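Local coordinates for aminoacyl-histidine dipeptidase (Vibrio alginolyticus, PDB 3MRU), which probably hydrolyses dipeptides, among them Xaa-His dipeptides such as carnosine, as a zinc-dependent metallopeptidase of the M20C family, at residues A[224-232]-A[346-355]. Numbering follows the deposited sequence.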
loop_
_atom_site.group_PDB
_atom_site.type_symbol
_atom_site.label_atom_id
_atom_site.label_comp_id
_atom_site.label_asym_id
_atom_site.label_seq_id
_atom_site.Cartn_x
_atom_site.Cartn_y
_atom_site.Cartn_z
ATOM N N ILE A 224 -10.709 4.429 -1.804
ATOM C CA ILE A 224 -11.921 3.921 -1.159
ATOM C C ILE A 224 -12.926 5.031 -0.823
ATOM O O ILE A 224 -14.145 4.839 -0.956
ATOM C CB ILE A 224 -11.609 2.983 0.063
ATOM C CG1 ILE A 224 -12.823 2.142 0.436
ATOM C CG2 ILE A 224 -11.072 3.739 1.246
ATOM C CD1 ILE A 224 -13.154 1.027 -0.550
ATOM N N HIS A 225 -12.393 6.190 -0.426
ATOM C CA HIS A 225 -13.174 7.375 -0.041
ATOM C C HIS A 225 -14.118 7.879 -1.132
ATOM O O HIS A 225 -15.157 8.447 -0.814
ATOM C CB HIS A 225 -12.232 8.533 0.275
ATOM C CG HIS A 225 -11.252 8.815 -0.829
ATOM N ND1 HIS A 225 -11.607 9.475 -1.990
ATOM C CD2 HIS A 225 -9.939 8.490 -0.964
ATOM C CE1 HIS A 225 -10.552 9.561 -2.786
ATOM N NE2 HIS A 225 -9.526 8.974 -2.186
ATOM N N THR A 226 -13.757 7.669 -2.395
ATOM C CA THR A 226 -14.585 8.113 -3.513
ATOM C C THR A 226 -15.925 7.379 -3.540
ATOM O O THR A 226 -16.150 6.452 -2.762
ATOM C CB THR A 226 -13.870 7.905 -4.860
ATOM O OG1 THR A 226 -12.451 7.928 -4.659
ATOM C CG2 THR A 226 -14.259 9.000 -5.842
ATOM N N GLY A 227 -16.811 7.798 -4.440
ATOM C CA GLY A 227 -18.119 7.179 -4.561
ATOM C C GLY A 227 -18.148 5.855 -5.304
ATOM O O GLY A 227 -19.227 5.273 -5.463
ATOM N N ARG A 228 -16.979 5.367 -5.740
ATOM C CA ARG A 228 -16.890 4.257 -6.706
ATOM C C ARG A 228 -17.714 3.036 -6.313
ATOM O O ARG A 228 -17.731 2.645 -5.157
ATOM C CB ARG A 228 -15.444 3.846 -6.931
ATOM C CG ARG A 228 -14.511 4.995 -7.207
ATOM C CD ARG A 228 -14.119 5.160 -8.696
ATOM N NE ARG A 228 -13.210 6.302 -8.861
ATOM C CZ ARG A 228 -11.901 6.281 -8.583
ATOM N NH1 ARG A 228 -11.307 5.169 -8.150
ATOM N NH2 ARG A 228 -11.173 7.376 -8.747
ATOM N N GLY A 229 -18.402 2.447 -7.279
ATOM C CA GLY A 229 -19.297 1.341 -6.999
ATOM C C GLY A 229 -18.543 0.040 -6.876
ATOM O O GLY A 229 -17.431 -0.076 -7.369
ATOM N N ASN A 230 -19.148 -0.941 -6.217
ATOM C CA ASN A 230 -18.524 -2.241 -6.031
ATOM C C ASN A 230 -19.422 -3.219 -6.768
ATOM O O ASN A 230 -20.525 -3.561 -6.316
ATOM C CB ASN A 230 -18.369 -2.527 -4.525
ATOM C CG ASN A 230 -17.811 -3.907 -4.219
ATOM O OD1 ASN A 230 -16.782 -4.020 -3.563
ATOM N ND2 ASN A 230 -18.506 -4.956 -4.650
ATOM N N ALA A 231 -18.940 -3.652 -7.926
ATOM C CA ALA A 231 -19.670 -4.566 -8.814
ATOM C C ALA A 231 -20.323 -5.761 -8.081
ATOM O O ALA A 231 -21.490 -6.091 -8.340
ATOM C CB ALA A 231 -18.732 -5.049 -9.920
ATOM N N ASN A 232 -19.563 -6.379 -7.168
ATOM C CA ASN A 232 -20.006 -7.537 -6.396
ATOM C C ASN A 232 -21.253 -7.221 -5.661
ATOM O O ASN A 232 -22.204 -7.987 -5.682
ATOM C CB ASN A 232 -18.953 -7.936 -5.367
ATOM C CG ASN A 232 -17.832 -8.763 -5.965
ATOM O OD1 ASN A 232 -18.073 -9.611 -6.823
ATOM N ND2 ASN A 232 -16.603 -8.535 -5.500
ATOM N N VAL A 346 -9.943 8.709 5.738
ATOM C CA VAL A 346 -10.564 7.420 6.078
ATOM C C VAL A 346 -9.801 6.668 7.174
ATOM O O VAL A 346 -8.638 6.289 7.001
ATOM C CB VAL A 346 -10.675 6.500 4.870
ATOM C CG1 VAL A 346 -11.355 5.216 5.276
ATOM C CG2 VAL A 346 -11.425 7.178 3.735
ATOM N N GLU A 347 -10.457 6.447 8.302
ATOM C CA GLU A 347 -9.855 5.661 9.363
ATOM C C GLU A 347 -9.965 4.147 9.135
ATOM O O GLU A 347 -8.979 3.433 9.306
ATOM C CB GLU A 347 -10.439 6.034 10.712
ATOM C CG GLU A 347 -9.703 5.409 11.869
ATOM C CD GLU A 347 -10.332 5.748 13.203
ATOM O OE1 GLU A 347 -11.516 5.371 13.437
ATOM O OE2 GLU A 347 -9.631 6.395 14.017
ATOM N N THR A 348 -11.148 3.655 8.772
ATOM C CA THR A 348 -11.328 2.217 8.566
ATOM C C THR A 348 -12.137 1.945 7.302
ATOM O O THR A 348 -13.011 2.732 6.950
ATOM C CB THR A 348 -12.011 1.504 9.778
ATOM O OG1 THR A 348 -11.415 1.900 11.016
ATOM C CG2 THR A 348 -11.854 0.009 9.652
ATOM N N SER A 349 -11.841 0.840 6.620
ATOM C CA SER A 349 -12.589 0.476 5.436
ATOM C C SER A 349 -12.368 -0.971 5.080
ATOM O O SER A 349 -11.466 -1.620 5.613
ATOM C CB SER A 349 -12.164 1.317 4.253
ATOM O OG SER A 349 -10.879 0.908 3.828
ATOM N N LEU A 350 -13.204 -1.465 4.175
ATOM C CA LEU A 350 -13.050 -2.789 3.631
ATOM C C LEU A 350 -13.639 -2.882 2.224
ATOM O O LEU A 350 -14.532 -2.123 1.844
ATOM C CB LEU A 350 -13.664 -3.844 4.554
ATOM C CG LEU A 350 -15.106 -4.313 4.419
ATOM C CD1 LEU A 350 -15.210 -5.701 4.976
ATOM C CD2 LEU A 350 -15.968 -3.370 5.183
ATOM N N ASN A 351 -13.122 -3.824 1.456
ATOM C CA ASN A 351 -13.513 -3.965 0.087
ATOM C C ASN A 351 -13.828 -5.423 -0.130
ATOM O O ASN A 351 -12.944 -6.249 0.013
ATOM C CB ASN A 351 -12.356 -3.518 -0.809
ATOM C CG ASN A 351 -12.595 -3.793 -2.299
ATOM O OD1 ASN A 351 -11.674 -3.680 -3.099
ATOM N ND2 ASN A 351 -13.822 -4.151 -2.674
ATOM N N VAL A 352 -15.089 -5.742 -0.421
ATOM C CA VAL A 352 -15.448 -7.070 -0.896
ATOM C C VAL A 352 -15.061 -7.102 -2.374
ATOM O O VAL A 352 -15.860 -6.741 -3.266
ATOM C CB VAL A 352 -16.951 -7.379 -0.697
ATOM C CG1 VAL A 352 -17.354 -8.599 -1.511
ATOM C CG2 VAL A 352 -17.250 -7.585 0.782
ATOM N N GLY A 353 -13.820 -7.533 -2.605
ATOM C CA GLY A 353 -13.158 -7.428 -3.904
ATOM C C GLY A 353 -13.293 -8.592 -4.886
ATOM O O GLY A 353 -13.277 -8.369 -6.097
ATOM N N VAL A 354 -13.404 -9.826 -4.385
ATOM C CA VAL A 354 -13.412 -11.014 -5.263
ATOM C C VAL A 354 -14.461 -12.051 -4.847
ATOM O O VAL A 354 -14.523 -12.471 -3.684
ATOM C CB VAL A 354 -12.015 -11.729 -5.337
ATOM C CG1 VAL A 354 -11.983 -12.686 -6.489
ATOM C CG2 VAL A 354 -10.896 -10.746 -5.485
ATOM N N ILE A 355 -15.283 -12.470 -5.797
ATOM C CA ILE A 355 -16.175 -13.582 -5.534
ATOM C C ILE A 355 -16.039 -14.591 -6.650
ATOM O O ILE A 355 -16.026 -14.224 -7.825
ATOM C CB ILE A 355 -17.634 -13.130 -5.348
ATOM C CG1 ILE A 355 -17.716 -12.169 -4.160
ATOM C CG2 ILE A 355 -18.560 -14.352 -5.172
ATOM C CD1 ILE A 355 -19.028 -11.399 -4.047
#
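Asn-232, in the first turn of helix 231-242, sends its ND2 to the backbone O of Val-352 at 3.0 Å, joining a loop and helix start to strand 346-358 within the mixed beta-sheet of this M20 peptidase. The N-H...O angle of 167° makes the bond nearly straight. The acceptor lies almost in the Asn-232 amide plane, whereas the donor stands 45° out of the carbonyl plane of Val-352. The Asn-232 and Ile-355 side chains pass each other pointing opposite ways, and Ile-355 CD1 lies 3.4 Å from Asn-232 OD1. Asn-230, the helix N-cap, also reaches this part of the strand, its side chain close to the Asn-351 amide and Val-352 O.

At the other end the meeting is largely apolar. With CG1 anti to the backbone N (chi1 -162°), Ile-224 straddles Ser-349: Ile-224 CG1 and CG2 each lie 4.0 Å from Ser-349 CB. Val-346 CG2 packs against His-225 CB at 3.8 Å. Farther out, a classic beta bulge follows Val-352, where the two residues Gly-353 and Val-354 stand opposite the single Leu-365 of strand 361-370. His-433 NE2 hydrogen-bonds Ser-349 OG, while Asn-333 OD1 holds Val-352 N.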